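Local coordinates for uncharacterized protein Atu2129 (Agrobacterium tumefaciens, PDB 3DNH), which is of unknown function but has a split beta-barrel of the flavin-binding type and may bind a flavin, at residues I63-T68 with I216-P221; W214-T217 with G223-L226. All blocks are in the same frame, centred on the assembly; numbering follows the deposited sequence.

Contact 1: residues I63-T68 with I216-P221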
loop_
_atom_site.group_PDB
_atom_site.type_symbol
_atom_site.label_atom_id
_atom_site.label_comp_id
_atom_site.label_asym_id
_atom_site.label_seq_id
_atom_site.Cartn_x
_atom_site.Cartn_y
_atom_site.Cartn_z
ATOM N N ILE A 63 -0.219 -14.838 7.704
ATOM C CA ILE A 63 1.110 -15.456 7.797
ATOM C C ILE A 63 0.957 -16.850 8.408
ATOM O O ILE A 63 0.269 -17.011 9.422
ATOM C CB ILE A 63 2.149 -14.626 8.632
ATOM C CG1 ILE A 63 2.303 -13.200 8.144
ATOM C CG2 ILE A 63 3.530 -15.158 8.414
ATOM C CD1 ILE A 63 3.235 -13.057 6.883
ATOM N N GLU A 64 1.608 -17.848 7.814
ATOM C CA GLU A 64 1.606 -19.189 8.373
ATOM C C GLU A 64 2.772 -19.360 9.395
ATOM O O GLU A 64 3.708 -18.552 9.392
ATOM C CB GLU A 64 1.658 -20.210 7.228
ATOM C CG GLU A 64 0.590 -19.900 6.136
ATOM C CD GLU A 64 0.564 -20.939 5.016
ATOM O OE1 GLU A 64 -0.556 -21.294 4.574
ATOM O OE2 GLU A 64 1.665 -21.397 4.602
ATOM N N PRO A 65 2.695 -20.374 10.285
ATOM C CA PRO A 65 3.715 -20.577 11.343
ATOM C C PRO A 65 5.169 -20.471 10.863
ATOM O O PRO A 65 5.963 -19.885 11.553
ATOM C CB PRO A 65 3.404 -21.976 11.851
ATOM C CG PRO A 65 1.912 -22.080 11.669
ATOM C CD PRO A 65 1.607 -21.360 10.402
ATOM N N ASP A 66 5.499 -20.989 9.678
ATOM C CA ASP A 66 6.863 -20.884 9.115
ATOM C C ASP A 66 7.194 -19.509 8.475
ATOM O O ASP A 66 8.248 -19.362 7.849
ATOM C CB ASP A 66 7.153 -22.025 8.113
ATOM C CG ASP A 66 6.366 -21.882 6.824
ATOM O OD1 ASP A 66 6.513 -22.707 5.926
ATOM O OD2 ASP A 66 5.569 -20.939 6.723
ATOM N N GLY A 67 6.277 -18.556 8.591
ATOM C CA GLY A 67 6.456 -17.199 8.077
ATOM C C GLY A 67 5.942 -16.947 6.673
ATOM O O GLY A 67 6.068 -15.822 6.179
ATOM N N THR A 68 5.331 -17.967 6.049
ATOM C CA THR A 68 4.840 -17.884 4.670
ATOM C C THR A 68 3.596 -16.988 4.558
ATOM O O THR A 68 2.578 -17.274 5.210
ATOM C CB THR A 68 4.484 -19.272 4.083
ATOM O OG1 THR A 68 5.636 -20.122 4.077
ATOM C CG2 THR A 68 4.006 -19.121 2.651
ATOM N N ILE A 216 -3.086 -13.558 20.732
ATOM C CA ILE A 216 -2.036 -14.348 20.099
ATOM C C ILE A 216 -2.628 -15.043 18.924
ATOM O O ILE A 216 -3.669 -15.703 19.062
ATOM C CB ILE A 216 -1.487 -15.395 21.023
ATOM C CG1 ILE A 216 -0.821 -14.702 22.216
ATOM C CG2 ILE A 216 -0.496 -16.359 20.271
ATOM C CD1 ILE A 216 -0.427 -15.623 23.303
ATOM N N THR A 217 -1.996 -14.869 17.767
ATOM C CA THR A 217 -2.448 -15.519 16.544
ATOM C C THR A 217 -1.592 -16.722 16.216
ATOM O O THR A 217 -2.092 -17.668 15.579
ATOM C CB THR A 217 -2.531 -14.537 15.327
ATOM O OG1 THR A 217 -1.243 -13.947 15.093
ATOM C CG2 THR A 217 -3.544 -13.409 15.645
ATOM N N SER A 218 -0.321 -16.714 16.649
ATOM C CA SER A 218 0.605 -17.722 16.251
ATOM C C SER A 218 1.816 -17.734 17.148
ATOM O O SER A 218 2.363 -16.675 17.462
ATOM C CB SER A 218 1.024 -17.491 14.775
ATOM O OG SER A 218 1.689 -18.597 14.223
ATOM N N ILE A 219 2.242 -18.944 17.560
ATOM C CA ILE A 219 3.500 -19.144 18.319
ATOM C C ILE A 219 4.422 -19.977 17.450
ATOM O O ILE A 219 3.975 -20.953 16.852
ATOM C CB ILE A 219 3.256 -19.895 19.648
ATOM C CG1 ILE A 219 2.248 -19.100 20.528
ATOM C CG2 ILE A 219 4.602 -20.212 20.349
ATOM C CD1 ILE A 219 1.639 -19.880 21.672
ATOM N N ASP A 220 5.691 -19.578 17.366
ATOM C CA ASP A 220 6.674 -20.328 16.560
ATOM C C ASP A 220 8.011 -20.380 17.316
ATOM O O ASP A 220 8.155 -19.754 18.381
ATOM C CB ASP A 220 6.755 -19.762 15.103
ATOM C CG ASP A 220 7.228 -18.296 15.049
ATOM O OD1 ASP A 220 8.400 -18.028 15.438
ATOM O OD2 ASP A 220 6.448 -17.398 14.623
ATOM N N PRO A 221 8.983 -21.149 16.814
ATOM C CA PRO A 221 10.225 -21.196 17.593
ATOM C C PRO A 221 10.935 -19.857 17.878
ATOM O O PRO A 221 11.731 -19.769 18.834
ATOM C CB PRO A 221 11.131 -22.106 16.729
ATOM C CG PRO A 221 10.168 -23.002 16.038
ATOM C CD PRO A 221 9.020 -22.084 15.663
HETATM O O HOH W 1 0.002 -18.955 11.782
#

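Contact 2: residues W214-T217 with G223-L226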
loop_
_atom_site.group_PDB
_atom_site.type_symbol
_atom_site.label_atom_id
_atom_site.label_comp_id
_atom_site.label_asym_id
_atom_site.label_seq_id
_atom_site.Cartn_x
_atom_site.Cartn_y
_atom_site.Cartn_z
ATOM N N TRP A 214 -5.837 -7.320 22.328
ATOM C CA TRP A 214 -4.897 -8.205 21.613
ATOM C C TRP A 214 -5.222 -9.689 21.744
ATOM O O TRP A 214 -5.768 -10.126 22.765
ATOM C CB TRP A 214 -3.490 -7.964 22.156
ATOM C CG TRP A 214 -2.969 -6.636 21.749
ATOM C CD1 TRP A 214 -3.073 -5.471 22.441
ATOM C CD2 TRP A 214 -2.326 -6.317 20.508
ATOM N NE1 TRP A 214 -2.479 -4.454 21.738
ATOM C CE2 TRP A 214 -2.030 -4.934 20.539
ATOM C CE3 TRP A 214 -1.942 -7.066 19.392
ATOM C CZ2 TRP A 214 -1.372 -4.281 19.477
ATOM C CZ3 TRP A 214 -1.280 -6.428 18.353
ATOM C CH2 TRP A 214 -0.996 -5.047 18.405
ATOM N N LYS A 215 -4.874 -10.461 20.720
ATOM C CA LYS A 215 -4.891 -11.923 20.774
ATOM C C LYS A 215 -3.608 -12.464 20.165
ATOM O O LYS A 215 -3.093 -11.881 19.213
ATOM C CB LYS A 215 -6.093 -12.490 20.008
ATOM C CG LYS A 215 -7.496 -12.247 20.694
ATOM C CD LYS A 215 -7.650 -13.057 22.016
ATOM C CE LYS A 215 -8.901 -12.667 22.839
ATOM N NZ LYS A 215 -8.986 -13.281 24.227
ATOM N N ILE A 216 -3.086 -13.558 20.732
ATOM C CA ILE A 216 -2.036 -14.348 20.099
ATOM C C ILE A 216 -2.628 -15.043 18.924
ATOM O O ILE A 216 -3.669 -15.703 19.062
ATOM C CB ILE A 216 -1.487 -15.395 21.023
ATOM C CG1 ILE A 216 -0.821 -14.702 22.216
ATOM C CG2 ILE A 216 -0.496 -16.359 20.271
ATOM C CD1 ILE A 216 -0.427 -15.623 23.303
ATOM N N THR A 217 -1.996 -14.869 17.767
ATOM C CA THR A 217 -2.448 -15.519 16.544
ATOM C C THR A 217 -1.592 -16.722 16.216
ATOM O O THR A 217 -2.092 -17.668 15.579
ATOM C CB THR A 217 -2.531 -14.537 15.327
ATOM O OG1 THR A 217 -1.243 -13.947 15.093
ATOM C CG2 THR A 217 -3.544 -13.409 15.645
ATOM N N GLY A 223 9.307 -16.724 18.063
ATOM C CA GLY A 223 8.464 -15.770 18.796
ATOM C C GLY A 223 6.974 -15.936 18.582
ATOM O O GLY A 223 6.510 -17.007 18.202
ATOM N N ILE A 224 6.233 -14.847 18.794
ATOM C CA ILE A 224 4.795 -14.909 18.927
ATOM C C ILE A 224 4.199 -13.761 18.127
ATOM O O ILE A 224 4.607 -12.589 18.305
ATOM C CB ILE A 224 4.337 -14.742 20.445
ATOM C CG1 ILE A 224 4.973 -15.807 21.367
ATOM C CG2 ILE A 224 2.741 -14.736 20.517
ATOM C CD1 ILE A 224 4.870 -15.492 22.925
ATOM N N ASP A 225 3.209 -14.072 17.293
ATOM C CA ASP A 225 2.577 -13.039 16.523
ATOM C C ASP A 225 1.332 -12.717 17.263
ATOM O O ASP A 225 0.662 -13.637 17.751
ATOM C CB ASP A 225 2.235 -13.528 15.120
ATOM C CG ASP A 225 3.458 -13.503 14.165
ATOM O OD1 ASP A 225 4.539 -12.993 14.502
ATOM O OD2 ASP A 225 3.303 -13.985 13.055
ATOM N N LEU A 226 0.998 -11.420 17.324
ATOM C CA LEU A 226 -0.268 -10.943 17.941
ATOM C C LEU A 226 -1.030 -10.001 17.037
ATOM O O LEU A 226 -0.428 -9.330 16.194
ATOM C CB LEU A 226 -0.014 -10.277 19.309
ATOM C CG LEU A 226 0.862 -11.123 20.237
ATOM C CD1 LEU A 226 2.222 -10.521 20.333
ATOM C CD2 LEU A 226 0.164 -11.208 21.571
HETATM O O HOH W 2 -1.058 -11.583 13.840
#

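Contact 1: residues I63-T68 with I216-P221
Ser218 holds its OG anti to the backbone N (chi1 -167°), and this turns the hydroxyl to Pro65, where OG lies 4.0 Å from Pro65 CA. Asp220 keeps its CG between its own backbone N and carbonyl carbon (chi1 62°), and its CB approaches the peptide oxygen of the same proline, Asp220 CB to Pro65 O being 3.6 Å. Both side chains leave the strand on the side of the loop, two residues apart, and Pro65 is met by both: Ser218 at CA and the ring, Asp220 at the carbonyl. Direct contact is slight, with 120 Å² buried, and a water adds to it by donating to Ile63 O at 3.1 Å and sharing a hydrogen bond with Ser218 OG at 3.0 Å. The loop is a type I beta turn from Glu64 to Gly67, connecting strands 54-63 and 69-74 of the antiparallel barrel, while 216-220 belongs to the separate three-stranded sheet. Pro65 occupies the second position of the turn, and Gly67 N closes it on Glu64 O at 2.7 Å. Within the turn, Asp66 OD2 takes two bonds from Thr68, just after it, both from above the same face of its carboxylate plane: Thr68 OG1 at 2.8 Å, on the syn side, and Thr68 N at 3.1 Å, which makes an Asx turn. The carboxylate of Asp220 has its main partner in Arg234, through a salt bridge from OD1, which also accepts from Asp222 N. Met183 of helix 180-194 and Arg127 of helix 121-131 also touch Pro65.

Contact 2: residues W214-T217 with G223-L226
Thr217 N and Asp225 O form the direct backbone hydrogen bond between 214-217 and 223-226, 2.9 Å long with an N-H...O angle of 162°; the donor is tilted 30° from the carbonyl plane. The threonine hydroxyl, set between its own backbone N and carbonyl carbon (chi1 58°), also approaches the same oxygen, weakly, Thr217 OG1 to Asp225 O being 3.3 Å. A water lies 2.7 Å from Thr217 OG1 and donates weakly to Leu226 O, spanning the strands a second time. At the non-hydrogen-bonded pair Ile216 and Leu226, the CA of Leu226 comes to 3.2 Å from Lys215 O in a CA-H...O contact. Apolar packing supplies most of the rest. Ile216 and Leu226 run alongside each other on one face of the sheet, with Ile216 CG1 3.7 Å from Leu226 CD2. CG2 of Ile216 meets CG2 of Ile224 at 3.6 Å, and helices 180-194 and 199-206 cover Ile216. Trp214 stands roughly perpendicular to the leucine side chain: its CE3 is 3.7 Å from Leu226 CB, and the leucine carbonyl sits at the indole edge. The indole NE1 is bonded to Lys210 O. The charged group of Asp225 is engaged by outside partners: it leads away from 214-217, to His37 through OD2 and to Arg234 through OD1. Thr217 and Ser218 together face Asp225, a classic beta bulge in the antiparallel hairpin of strands 215-220 and 223-227, at one side of a three-stranded sheet.

From the N terminus, the chain first reaches 63-68, in the connection between two barrel strands. It then completes the barrel and passes through helices 180-194 and 199-206 before contact 1 brings 216-221 back to that connection, closing a loop of 147 residues. Contact 2 starts two residues before that return segment and closes a short hairpin with five intervening residues. They cross rather than nest: contact 2 opens where contact 1 ends and closes after it. They share Ile216 and Thr217, their centres about 9 Å apart. Ser218 joins them, its O probably hydrogen-bonded to Asp225 N at 2.7 Å. Contact 1 ties the barrel to the small sheet, whereas contact 2 pairs two strands within that sheet.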